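Local coordinates for protein terminase, large subunit (Bacillus phage spp1, PDB 2WBN) that packages viral DNA into empty capsids as an ATP-driven motor and cuts the genome with its metal-dependent C-terminal nuclease domain, the part present here, at residues E31-E36 with I153-L158. Residues are numbered along the deposited sequence; the frame is centred on the assembly and turned at random.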
loop_
_atom_site.group_PDB
_atom_site.type_symbol
_atom_site.label_atom_id
_atom_site.label_comp_id
_atom_site.label_asym_id
_atom_site.label_seq_id
_atom_site.Cartn_x
_atom_site.Cartn_y
_atom_site.Cartn_z
ATOM N N GLU A 31 -3.666 8.569 13.831
ATOM C CA GLU A 31 -3.369 8.412 15.251
ATOM C C GLU A 31 -3.264 6.932 15.589
ATOM O O GLU A 31 -2.563 6.564 16.527
ATOM C CB GLU A 31 -4.439 9.083 16.109
ATOM C CG GLU A 31 -4.447 10.606 16.002
ATOM C CD GLU A 31 -5.557 11.233 16.824
ATOM O OE1 GLU A 31 -5.783 10.758 17.946
ATOM O OE2 GLU A 31 -6.193 12.189 16.340
ATOM N N ASN A 32 -3.927 6.093 14.794
ATOM C CA ASN A 32 -3.869 4.629 14.928
ATOM C C ASN A 32 -2.540 3.917 14.598
ATOM O O ASN A 32 -2.479 2.684 14.645
ATOM C CB ASN A 32 -4.991 3.990 14.107
ATOM C CG ASN A 32 -4.825 4.193 12.623
ATOM O OD1 ASN A 32 -3.853 4.802 12.192
ATOM N ND2 ASN A 32 -5.773 3.678 11.831
ATOM N N LEU A 33 -1.482 4.655 14.298
ATOM C CA LEU A 33 -0.216 4.027 13.884
ATOM C C LEU A 33 0.529 3.406 15.047
ATOM O O LEU A 33 0.644 4.032 16.097
ATOM C CB LEU A 33 0.710 5.029 13.184
ATOM C CG LEU A 33 0.375 5.446 11.754
ATOM C CD1 LEU A 33 1.507 6.335 11.216
ATOM C CD2 LEU A 33 0.193 4.228 10.873
ATOM N N GLN A 34 0.968 2.156 14.853
ATOM C CA GLN A 34 1.792 1.439 15.806
ATOM C C GLN A 34 3.116 1.121 15.081
ATOM O O GLN A 34 3.169 0.278 14.187
ATOM C CB GLN A 34 1.055 0.194 16.303
ATOM C CG GLN A 34 1.592 -0.370 17.568
ATOM C CD GLN A 34 1.238 0.417 18.844
ATOM O OE1 GLN A 34 1.943 0.302 19.827
ATOM N NE2 GLN A 34 0.135 1.155 18.837
ATOM N N ILE A 35 4.154 1.881 15.411
ATOM C CA ILE A 35 5.413 1.863 14.664
ATOM C C ILE A 35 6.565 1.687 15.630
ATOM O O ILE A 35 6.803 2.532 16.512
ATOM C CB ILE A 35 5.689 3.166 13.873
ATOM C CG1 ILE A 35 4.522 3.543 12.966
ATOM C CG2 ILE A 35 7.004 3.004 13.046
ATOM C CD1 ILE A 35 4.749 4.820 12.131
ATOM N N GLU A 36 7.307 0.600 15.438
ATOM C CA GLU A 36 8.443 0.318 16.294
ATOM C C GLU A 36 9.272 -0.778 15.644
ATOM O O GLU A 36 8.725 -1.749 15.117
ATOM C CB GLU A 36 7.958 -0.119 17.657
ATOM C CG GLU A 36 9.066 -0.336 18.691
ATOM C CD GLU A 36 8.518 -0.481 20.085
ATOM O OE1 GLU A 36 8.032 -1.592 20.427
ATOM O OE2 GLU A 36 8.605 0.511 20.850
ATOM N N ILE A 153 -2.743 0.421 12.673
ATOM C CA ILE A 153 -1.896 0.149 11.505
ATOM C C ILE A 153 -0.497 -0.110 12.033
ATOM O O ILE A 153 0.141 0.804 12.559
ATOM C CB ILE A 153 -1.859 1.335 10.547
ATOM C CG1 ILE A 153 -3.262 1.622 10.011
ATOM C CG2 ILE A 153 -0.857 1.085 9.375
ATOM C CD1 ILE A 153 -3.358 2.924 9.217
ATOM N N VAL A 154 -0.034 -1.351 11.877
ATOM C CA VAL A 154 1.149 -1.858 12.568
ATOM C C VAL A 154 2.265 -1.992 11.564
ATOM O O VAL A 154 2.150 -2.741 10.580
ATOM C CB VAL A 154 0.903 -3.225 13.255
ATOM C CG1 VAL A 154 2.122 -3.652 14.057
ATOM C CG2 VAL A 154 -0.325 -3.166 14.156
ATOM N N ILE A 155 3.344 -1.263 11.814
ATOM C CA ILE A 155 4.443 -1.143 10.878
ATOM C C ILE A 155 5.766 -1.292 11.605
ATOM O O ILE A 155 6.045 -0.593 12.591
ATOM C CB ILE A 155 4.446 0.228 10.142
ATOM C CG1 ILE A 155 3.069 0.573 9.554
ATOM C CG2 ILE A 155 5.531 0.241 9.000
ATOM C CD1 ILE A 155 2.934 2.059 9.195
ATOM N N ASP A 156 6.596 -2.178 11.079
ATOM C CA ASP A 156 7.936 -2.401 11.581
ATOM C C ASP A 156 8.916 -1.759 10.591
ATOM O O ASP A 156 9.075 -2.260 9.453
ATOM C CB ASP A 156 8.155 -3.899 11.645
ATOM C CG ASP A 156 9.432 -4.302 12.356
ATOM O OD1 ASP A 156 10.403 -3.502 12.425
ATOM O OD2 ASP A 156 9.460 -5.471 12.822
ATOM N N PRO A 157 9.572 -0.658 10.996
ATOM C CA PRO A 157 10.498 -0.010 10.085
ATOM C C PRO A 157 11.666 -0.887 9.642
ATOM O O PRO A 157 12.323 -0.577 8.676
ATOM C CB PRO A 157 11.000 1.196 10.878
ATOM C CG PRO A 157 10.036 1.406 11.916
ATOM C CD PRO A 157 9.534 0.043 12.292
ATOM N N LEU A 158 11.965 -1.956 10.373
ATOM C CA LEU A 158 13.006 -2.882 9.935
ATOM C C LEU A 158 12.612 -3.652 8.673
ATOM O O LEU A 158 13.481 -4.051 7.894
ATOM C CB LEU A 158 13.354 -3.859 11.072
ATOM C CG LEU A 158 13.935 -3.228 12.329
ATOM C CD1 LEU A 158 14.313 -4.304 13.393
ATOM C CD2 LEU A 158 15.160 -2.406 11.978
#
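Leu-33 and Ile-153 show how a parallel edge strand is fitted by shape as well as by backbone bonds. Methyl CD2 of Leu-33 settles against the branch point of the isoleucine, 3.6 Å from CB of Ile-153 and equally near its CG2; chi1 of -75° sets the leucine's CG anti to its carbonyl carbon and beside its N, and from there branch CD2 turns toward Ile-153. The same methyl meets CD1 of Ile-155 at 3.9 Å, so one bump sits over the hollow between two isoleucines. On this face helix 161-169 covers Leu-33, Ile-35 and Ile-155. Further along, CG2 of Ile-35 rests on CG of Pro-157, 3.6 Å away, where the second strand has already ended. At the other end the flat amide of Asn-32 lies against the Ile-153 side chain, whose CD1 is 3.6 Å from both OD1 and ND2 of Asn-32, while ND2 is hydrogen-bonded to the backbone oxygens of Leu-147 and Leu-150.

Beneath these side chains runs a parallel ladder. Gln-34 straddles Val-154: its N donates to O of Ile-153 (2.8 Å, almost straight at 175°) and its O accepts from N of Ile-155. Ile-153 N to Asn-32 O opens the series, and a weak bond from Glu-36 N to Ile-155 O closes it. Past the ladder, Asp-156 OD1 accepts from Leu-158 N in an Asx turn and also from Gly-38 N. Backbone bonds thus set the register and apolar contacts close one face, together holding this outermost strand on the RNase H-like sheet, away from the metal site.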